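Local structure of 1,4-dihydroxy-6-naphtoate synthase (1ZBM) at residues Met131-Ile136 / Leu150-Gln155; Tyr158-Leu163 / Arg231-Arg236. The protein probably catalyses the conversion of cyclic dehypoxanthinylfutalosinate into 1,4-dihydroxy-6-naphthoate and dihydroxyacetone, a step in menaquinone biosynthesis. All coordinates share one frame; numbering follows the deposited sequence.

Overall arrangement
Two loops closed one after the other illustrate how a fold of the periplasmic-binding-protein type is held together beyond its sheets. From the N terminus, the chain first builds strands of both mixed sheets. Contact 1 then joins the turn after strand 127-130 to the loop that leaves strand 147-150, closing a short loop that contains most of helix 136-141. Contact 2 opens only after contact 1 has closed, so the two stand in series; it ties residues 158-163, just before strand 164-168, to helix 231-241 across 67 intervening residues. Their centres lie about 13 Å apart, and Leu-150 CD1 packs 4.0 Å from Tyr-158 CB, so the partly buried contact 1 adjoins contact 2 at the surface.

Contact 1 of 2, residues Met131-Ile136 / Leu150-Gln155; sequences MPFDRI and LIHEGQ
In the beta-alpha-beta crossover from strand 127-130 through helix 136-141 to strand 147-150, the turns following the two strands meet through Phe-133 and His-152, the latter predicted to be the proton acceptor of the active site. The rings form a T-shaped pair: the imidazole sends an edge toward the phenyl face, with centroids 4.9 Å apart and planes at 72°. The closest approach is His-152 CD2 to Phe-133 CD2, 3.5 Å, and the same carbon stands 3.8 Å from Phe-133 CG, so the imidazole meets the phenyl near the root of the side chain. Phe-133 tucks CG between its two backbone branches; chi1 of 89° carries the ring toward the histidine and chi2 of -75° turns its face to it, while Asp-134 CB lies against the other face, near the rim. Ile-151 CG1 rests 3.4 Å above a face of the His-152 imidazole. The backbone behind the histidine is fixed as well: Gln-155 NE2 reaches His-152 O at 3.2 Å from above the carbonyl plane, while Gln-155 N bonds to that oxygen from the opposite face. Deeper in, Ile-136 and Leu-150 run antiparallel alongside one another, and Ile-136 CG2 meets Leu-150 CD2 at 3.9 Å. Ile-136 begins helix 136-141 and leans on Ala-107 of strand 105-108; Leu-150 touches Ile-137 of that helix and pairs by its backbone with Val-92. Phe-133 touches Asp-46 and His-152 touches Asp-19, in the loops after strands 39-44 and 11-16 of the other sheet.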
HETATM    1  N   MSE A 131      12.107  -9.940  -5.404  1.00 28.44           N
HETATM    2  CA  MSE A 131      11.273 -11.104  -5.666  1.00 27.80           C
HETATM    3  C   MSE A 131       9.779 -10.747  -5.588  1.00 27.33           C
HETATM    4  O   MSE A 131       9.373  -9.941  -4.756  1.00 26.20           O
HETATM    5  CB  MSE A 131      11.631 -12.162  -4.612  1.00 30.12           C
HETATM    6  CG  MSE A 131      10.806 -13.425  -4.613  1.00 32.93           C
HETATM    7 SE   MSE A 131      11.253 -14.581  -3.102  1.00 38.82          SE
HETATM    8  CE  MSE A 131      13.167 -14.746  -3.408  1.00 32.36           C
ATOM      9  N   PRO A 132       8.944 -11.339  -6.464  1.00 26.80           N
ATOM     10  CA  PRO A 132       7.498 -11.060  -6.457  1.00 26.38           C
ATOM     11  C   PRO A 132       6.882 -11.450  -5.109  1.00 24.80           C
ATOM     12  O   PRO A 132       7.290 -12.441  -4.507  1.00 24.53           O
ATOM     13  CB  PRO A 132       6.976 -11.900  -7.629  1.00 26.37           C
ATOM     14  CG  PRO A 132       7.942 -13.042  -7.688  1.00 29.78           C
ATOM     15  CD  PRO A 132       9.280 -12.369  -7.462  1.00 28.51           C
ATOM     16  N   PHE A 133       5.906 -10.676  -4.639  1.00 22.50           N
ATOM     17  CA  PHE A 133       5.299 -10.945  -3.339  1.00 23.36           C
ATOM     18  C   PHE A 133       4.762 -12.369  -3.196  1.00 22.99           C
ATOM     19  O   PHE A 133       4.928 -13.003  -2.153  1.00 20.34           O
ATOM     20  CB  PHE A 133       4.169  -9.941  -3.039  1.00 24.86           C
ATOM     21  CG  PHE A 133       2.820 -10.375  -3.545  1.00 26.86           C
ATOM     22  CD1 PHE A 133       2.519 -10.309  -4.899  1.00 25.93           C
ATOM     23  CD2 PHE A 133       1.874 -10.913  -2.670  1.00 27.89           C
ATOM     24  CE1 PHE A 133       1.301 -10.774  -5.380  1.00 26.21           C
ATOM     25  CE2 PHE A 133       0.650 -11.382  -3.139  1.00 27.49           C
ATOM     26  CZ  PHE A 133       0.365 -11.313  -4.499  1.00 28.71           C
ATOM     27  N   ASP A 134       4.132 -12.864  -4.255  1.00 23.74           N
ATOM     28  CA  ASP A 134       3.546 -14.196  -4.262  1.00 24.13           C
ATOM     29  C   ASP A 134       4.567 -15.337  -4.176  1.00 23.22           C
ATOM     30  O   ASP A 134       4.270 -16.470  -4.558  1.00 24.10           O
ATOM     31  CB  ASP A 134       2.684 -14.372  -5.512  1.00 26.25           C
ATOM     32  CG  ASP A 134       3.450 -14.090  -6.781  1.00 29.04           C
ATOM     33  OD1 ASP A 134       4.481 -14.749  -7.011  1.00 31.16           O
ATOM     34  OD2 ASP A 134       3.030 -13.200  -7.551  1.00 34.87           O
ATOM     35  N   ARG A 135       5.766 -15.055  -3.686  1.00 21.71           N
ATOM     36  CA  ARG A 135       6.749 -16.115  -3.560  1.00 22.07           C
ATOM     37  C   ARG A 135       7.583 -15.978  -2.304  1.00 20.10           C
ATOM     38  O   ARG A 135       8.405 -16.835  -1.995  1.00 18.95           O
ATOM     39  CB  ARG A 135       7.660 -16.167  -4.782  1.00 23.76           C
ATOM     40  CG  ARG A 135       8.238 -17.539  -4.964  1.00 28.92           C
ATOM     41  CD  ARG A 135       8.988 -17.682  -6.260  1.00 33.35           C
ATOM     42  NE  ARG A 135       9.495 -19.041  -6.442  1.00 36.47           N
ATOM     43  CZ  ARG A 135      10.232 -19.706  -5.551  1.00 37.51           C
ATOM     44  NH1 ARG A 135      10.653 -20.943  -5.821  1.00 37.86           N
ATOM     45  NH2 ARG A 135      10.549 -19.141  -4.392  1.00 36.60           N
ATOM     46  N   ILE A 136       7.346 -14.901  -1.566  1.00 18.68           N
ATOM     47  CA  ILE A 136       8.079 -14.640  -0.334  1.00 18.35           C
ATOM     48  C   ILE A 136       7.893 -15.740   0.707  1.00 17.01           C
ATOM     49  O   ILE A 136       8.867 -16.240   1.258  1.00 17.14           O
ATOM     50  CB  ILE A 136       7.630 -13.336   0.321  1.00 16.89           C
ATOM     51  CG1 ILE A 136       7.628 -12.204  -0.709  1.00 20.46           C
ATOM     52  CG2 ILE A 136       8.525 -13.031   1.504  1.00 15.45           C
ATOM     53  CD1 ILE A 136       8.974 -11.802  -1.227  1.00 20.39           C
ATOM     54  N   LEU A 150       6.781  -8.923   4.324  1.00 13.20           N
ATOM     55  CA  LEU A 150       5.385  -9.085   3.929  1.00 12.94           C
ATOM     56  C   LEU A 150       4.639  -7.767   3.997  1.00 13.13           C
ATOM     57  O   LEU A 150       4.455  -7.214   5.083  1.00 13.96           O
ATOM     58  CB  LEU A 150       4.700 -10.072   4.873  1.00  9.36           C
ATOM     59  CG  LEU A 150       5.453 -11.368   5.117  1.00 10.41           C
ATOM     60  CD1 LEU A 150       4.810 -12.161   6.239  1.00  5.31           C
ATOM     61  CD2 LEU A 150       5.476 -12.170   3.816  1.00  7.10           C
ATOM     62  N   ILE A 151       4.185  -7.278   2.849  1.00 13.08           N
ATOM     63  CA  ILE A 151       3.457  -6.020   2.815  1.00 15.44           C
ATOM     64  C   ILE A 151       1.956  -6.191   2.627  1.00 15.61           C
ATOM     65  O   ILE A 151       1.189  -5.235   2.781  1.00 16.93           O
ATOM     66  CB  ILE A 151       3.994  -5.094   1.696  1.00 15.04           C
ATOM     67  CG1 ILE A 151       3.576  -5.628   0.321  1.00 15.51           C
ATOM     68  CG2 ILE A 151       5.507  -5.034   1.773  1.00 15.97           C
ATOM     69  CD1 ILE A 151       4.009  -4.742  -0.831  1.00 15.39           C
ATOM     70  N   HIS A 152       1.529  -7.402   2.292  1.00 14.48           N
ATOM     71  CA  HIS A 152       0.103  -7.654   2.087  1.00 14.71           C
ATOM     72  C   HIS A 152      -0.499  -8.443   3.246  1.00 14.60           C
ATOM     73  O   HIS A 152      -0.065  -8.288   4.383  1.00 12.16           O
ATOM     74  CB  HIS A 152      -0.119  -8.370   0.756  1.00 15.07           C
ATOM     75  CG  HIS A 152       0.300  -7.560  -0.433  1.00 15.25           C
ATOM     76  ND1 HIS A 152      -0.329  -6.386  -0.792  1.00 14.95           N
ATOM     77  CD2 HIS A 152       1.315  -7.727  -1.314  1.00 13.52           C
ATOM     78  CE1 HIS A 152       0.282  -5.865  -1.843  1.00 16.96           C
ATOM     79  NE2 HIS A 152       1.284  -6.660  -2.179  1.00 15.04           N
ATOM     80  N   GLU A 153      -1.483  -9.292   2.967  1.00 14.87           N
ATOM     81  CA  GLU A 153      -2.150 -10.025   4.034  1.00 16.45           C
ATOM     82  C   GLU A 153      -1.267 -10.996   4.812  1.00 17.09           C
ATOM     83  O   GLU A 153      -1.720 -11.628   5.772  1.00 18.49           O
ATOM     84  CB  GLU A 153      -3.404 -10.755   3.513  1.00 18.41           C
ATOM     85  CG  GLU A 153      -3.141 -11.946   2.598  1.00 16.72           C
ATOM     86  CD  GLU A 153      -2.804 -11.548   1.178  1.00 17.35           C
ATOM     87  OE1 GLU A 153      -2.549 -12.464   0.361  1.00 16.99           O
ATOM     88  OE2 GLU A 153      -2.804 -10.333   0.871  1.00 15.51           O
ATOM     89  N   GLY A 154      -0.006 -11.112   4.412  1.00 18.48           N
ATOM     90  CA  GLY A 154       0.901 -12.003   5.114  1.00 16.63           C
ATOM     91  C   GLY A 154       1.105 -11.521   6.540  1.00 16.69           C
ATOM     92  O   GLY A 154       1.220 -12.327   7.463  1.00 14.70           O
ATOM     93  N   GLN A 155       1.138 -10.199   6.712  1.00 16.90           N
ATOM     94  CA  GLN A 155       1.332  -9.578   8.020  1.00 17.37           C
ATOM     95  C   GLN A 155       0.359 -10.058   9.101  1.00 17.50           C
ATOM     96  O   GLN A 155       0.634  -9.898  10.288  1.00 20.30           O
ATOM     97  CB  GLN A 155       1.276  -8.042   7.899  1.00 16.53           C
ATOM     98  CG  GLN A 155       0.034  -7.490   7.196  1.00 17.09           C
ATOM     99  CD  GLN A 155       0.012  -5.958   7.081  1.00 17.26           C
ATOM    100  OE1 GLN A 155      -0.258  -5.249   8.052  1.00 17.24           O
ATOM    101  NE2 GLN A 155       0.302  -5.452   5.885  1.00 16.13           N
TER

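Contact 2 of 2, residues Tyr158-Leu163 / Arg231-Arg236; sequences YADYGL and RERAKR
Asp-160 and Arg-233 meet head-on and carry the whole contact by charge. Arg-233 NH2 forms a salt bridge with Asp-160 OD2 at 2.7 Å. The backbones stay well apart, the CA atoms of Asp-160 and Arg-233 being separated by 12.5 Å, and the arginine spans the gap with kinks about CB-CG (chi2 112°) and CG-CD (chi3 137°). Along the helix, Lys-235 NZ forms a salt bridge with Glu-232 OE1 at 2.7 Å, and a further one with Asp-216. In the two-lobed binding-protein fold, the Asp-160 bridge links the loop before strand 164-168 to helix 231-241, which packs on helix 215-222 through Ala-234 and Lys-235. Hydrogen bonds add to the charge pairing: Arg-233 NH2 gives a weak one to Asp-160 OD1, 2.9 Å away, and Thr-157 OG1 bonds to Asp-160 OD2. Both carboxylate oxygens therefore share one terminal nitrogen, NH2. The carboxylate plane is turned 43° from the guanidinium; OD1 lies in the guanidinium plane at its edge, whereas OD2 is met obliquely. Were Arg-233 an alanine, the carboxylate of Asp-160 would probably lose its cationic partner, with Thr-157 still holding OD2, and this surface link to the helix would go.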
ATOM      1  N   TYR A 158       0.978 -14.943   8.679  1.00 20.40           N
ATOM      2  CA  TYR A 158       2.240 -15.666   8.773  1.00 20.96           C
ATOM      3  C   TYR A 158       2.257 -16.772   9.829  1.00 21.86           C
ATOM      4  O   TYR A 158       2.908 -17.804   9.645  1.00 22.08           O
ATOM      5  CB  TYR A 158       3.399 -14.671   8.995  1.00 20.19           C
ATOM      6  CG  TYR A 158       3.385 -13.962  10.334  1.00 20.26           C
ATOM      7  CD1 TYR A 158       3.727 -14.633  11.498  1.00 20.62           C
ATOM      8  CD2 TYR A 158       3.014 -12.623  10.438  1.00 21.97           C
ATOM      9  CE1 TYR A 158       3.701 -13.998  12.734  1.00 20.89           C
ATOM     10  CE2 TYR A 158       2.983 -11.972  11.681  1.00 22.02           C
ATOM     11  CZ  TYR A 158       3.328 -12.675  12.821  1.00 20.96           C
ATOM     12  OH  TYR A 158       3.281 -12.072  14.059  1.00 23.51           O
ATOM     13  N   ALA A 159       1.534 -16.570  10.926  1.00 23.38           N
ATOM     14  CA  ALA A 159       1.484 -17.572  11.996  1.00 24.87           C
ATOM     15  C   ALA A 159       0.909 -18.922  11.544  1.00 24.87           C
ATOM     16  O   ALA A 159       1.233 -19.959  12.125  1.00 23.57           O
ATOM     17  CB  ALA A 159       0.675 -17.031  13.184  1.00 25.82           C
ATOM     18  N   ASP A 160       0.069 -18.906  10.510  1.00 25.69           N
ATOM     19  CA  ASP A 160      -0.531 -20.144  10.000  1.00 27.22           C
ATOM     20  C   ASP A 160       0.516 -21.064   9.369  1.00 27.71           C
ATOM     21  O   ASP A 160       0.270 -22.257   9.187  1.00 27.72           O
ATOM     22  CB  ASP A 160      -1.599 -19.865   8.931  1.00 27.25           C
ATOM     23  CG  ASP A 160      -2.708 -18.946   9.412  1.00 27.60           C
ATOM     24  OD1 ASP A 160      -3.006 -18.916  10.624  1.00 28.62           O
ATOM     25  OD2 ASP A 160      -3.302 -18.264   8.555  1.00 27.94           O
ATOM     26  N   TYR A 161       1.673 -20.506   9.023  1.00 26.84           N
ATOM     27  CA  TYR A 161       2.743 -21.275   8.393  1.00 26.54           C
ATOM     28  C   TYR A 161       3.816 -21.592   9.416  1.00 26.57           C
ATOM     29  O   TYR A 161       4.921 -21.995   9.061  1.00 28.35           O
ATOM     30  CB  TYR A 161       3.371 -20.470   7.259  1.00 24.41           C
ATOM     31  CG  TYR A 161       2.371 -19.916   6.283  1.00 22.67           C
ATOM     32  CD1 TYR A 161       1.777 -20.731   5.327  1.00 22.96           C
ATOM     33  CD2 TYR A 161       2.025 -18.568   6.311  1.00 22.74           C
ATOM     34  CE1 TYR A 161       0.868 -20.218   4.417  1.00 24.62           C
ATOM     35  CE2 TYR A 161       1.116 -18.041   5.409  1.00 23.95           C
ATOM     36  CZ  TYR A 161       0.542 -18.871   4.459  1.00 25.95           C
ATOM     37  OH  TYR A 161      -0.335 -18.354   3.532  1.00 25.97           O
ATOM     38  N   GLY A 162       3.484 -21.397  10.686  1.00 26.86           N
ATOM     39  CA  GLY A 162       4.439 -21.662  11.742  1.00 27.36           C
ATOM     40  C   GLY A 162       5.592 -20.672  11.750  1.00 26.86           C
ATOM     41  O   GLY A 162       6.635 -20.942  12.341  1.00 26.57           O
ATOM     42  N   LEU A 163       5.414 -19.530  11.093  1.00 25.79           N
ATOM     43  CA  LEU A 163       6.457 -18.516  11.045  1.00 24.02           C
ATOM     44  C   LEU A 163       6.202 -17.484  12.138  1.00 25.35           C
ATOM     45  O   LEU A 163       5.095 -17.398  12.680  1.00 26.36           O
ATOM     46  CB  LEU A 163       6.472 -17.821   9.678  1.00 22.02           C
ATOM     47  CG  LEU A 163       6.779 -18.621   8.400  1.00 20.78           C
ATOM     48  CD1 LEU A 163       6.498 -17.740   7.188  1.00 18.83           C
ATOM     49  CD2 LEU A 163       8.224 -19.106   8.392  1.00 15.95           C
ATOM     50  N   ARG A 231     -13.713 -14.880   4.948  1.00 23.83           N
ATOM     51  CA  ARG A 231     -14.415 -13.590   4.936  1.00 24.15           C
ATOM     52  C   ARG A 231     -14.121 -12.660   6.111  1.00 24.14           C
ATOM     53  O   ARG A 231     -13.977 -11.448   5.936  1.00 21.23           O
ATOM     54  CB  ARG A 231     -15.932 -13.822   4.827  1.00 25.35           C
ATOM     55  CG  ARG A 231     -16.402 -13.886   3.381  1.00 27.19           C
ATOM     56  CD  ARG A 231     -17.686 -14.686   3.162  1.00 30.43           C
ATOM     57  NE  ARG A 231     -17.922 -14.854   1.722  1.00 31.54           N
ATOM     58  CZ  ARG A 231     -17.510 -15.896   0.998  1.00 34.83           C
ATOM     59  NH1 ARG A 231     -17.761 -15.940  -0.309  1.00 35.38           N
ATOM     60  NH2 ARG A 231     -16.888 -16.912   1.584  1.00 35.20           N
ATOM     61  N   GLU A 232     -14.019 -13.226   7.306  1.00 23.62           N
ATOM     62  CA  GLU A 232     -13.759 -12.415   8.482  1.00 24.64           C
ATOM     63  C   GLU A 232     -12.364 -11.819   8.463  1.00 24.01           C
ATOM     64  O   GLU A 232     -12.172 -10.629   8.723  1.00 23.12           O
ATOM     65  CB  GLU A 232     -13.948 -13.251   9.749  1.00 26.40           C
ATOM     66  CG  GLU A 232     -15.411 -13.551  10.051  1.00 30.88           C
ATOM     67  CD  GLU A 232     -16.277 -12.290  10.036  1.00 32.30           C
ATOM     68  OE1 GLU A 232     -17.003 -12.078   9.036  1.00 30.61           O
ATOM     69  OE2 GLU A 232     -16.208 -11.506  11.014  1.00 32.77           O
ATOM     70  N   ARG A 233     -11.389 -12.664   8.156  1.00 22.79           N
ATOM     71  CA  ARG A 233      -9.999 -12.249   8.111  1.00 22.93           C
ATOM     72  C   ARG A 233      -9.804 -11.190   7.023  1.00 20.99           C
ATOM     73  O   ARG A 233      -9.033 -10.244   7.191  1.00 18.07           O
ATOM     74  CB  ARG A 233      -9.119 -13.465   7.828  1.00 25.70           C
ATOM     75  CG  ARG A 233      -7.804 -13.455   8.563  1.00 26.96           C
ATOM     76  CD  ARG A 233      -7.770 -14.547   9.615  1.00 27.29           C
ATOM     77  NE  ARG A 233      -6.478 -15.226   9.589  1.00 28.67           N
ATOM     78  CZ  ARG A 233      -6.189 -16.319  10.280  1.00 30.22           C
ATOM     79  NH1 ARG A 233      -7.106 -16.873  11.068  1.00 32.84           N
ATOM     80  NH2 ARG A 233      -4.983 -16.856  10.175  1.00 32.21           N
ATOM     81  N   ALA A 234     -10.512 -11.350   5.910  1.00 18.88           N
ATOM     82  CA  ALA A 234     -10.412 -10.395   4.811  1.00 19.15           C
ATOM     83  C   ALA A 234     -11.023  -9.043   5.200  1.00 20.75           C
ATOM     84  O   ALA A 234     -10.462  -7.988   4.893  1.00 20.28           O
ATOM     85  CB  ALA A 234     -11.098 -10.947   3.570  1.00 17.64           C
ATOM     86  N   LYS A 235     -12.170  -9.074   5.873  1.00 20.87           N
ATOM     87  CA  LYS A 235     -12.826  -7.844   6.300  1.00 22.58           C
ATOM     88  C   LYS A 235     -11.887  -7.104   7.244  1.00 22.43           C
ATOM     89  O   LYS A 235     -11.692  -5.890   7.135  1.00 21.97           O
ATOM     90  CB  LYS A 235     -14.139  -8.152   7.030  1.00 23.48           C
ATOM     91  CG  LYS A 235     -15.374  -7.495   6.429  1.00 25.78           C
ATOM     92  CD  LYS A 235     -16.618  -7.817   7.242  1.00 25.67           C
ATOM     93  CE  LYS A 235     -16.865  -9.316   7.307  1.00 28.64           C
ATOM     94  NZ  LYS A 235     -18.012  -9.672   8.195  1.00 32.27           N
ATOM     95  N   ARG A 236     -11.301  -7.852   8.172  1.00 22.01           N
ATOM     96  CA  ARG A 236     -10.373  -7.293   9.151  1.00 22.07           C
ATOM     97  C   ARG A 236      -9.191  -6.618   8.450  1.00 21.27           C
ATOM     98  O   ARG A 236      -8.800  -5.514   8.820  1.00 21.13           O
ATOM     99  CB  ARG A 236      -9.882  -8.409  10.082  1.00 23.05           C
ATOM    100  CG  ARG A 236      -8.834  -7.999  11.110  1.00 27.12           C
ATOM    101  CD  ARG A 236      -8.345  -9.238  11.873  1.00 30.17           C
ATOM    102  NE  ARG A 236      -6.953  -9.119  12.312  1.00 33.75           N
ATOM    103  CZ  ARG A 236      -6.173 -10.156  12.605  1.00 34.75           C
ATOM    104  NH1 ARG A 236      -4.920  -9.958  12.994  1.00 35.69           N
ATOM    105  NH2 ARG A 236      -6.644 -11.394  12.501  1.00 35.10           N
TER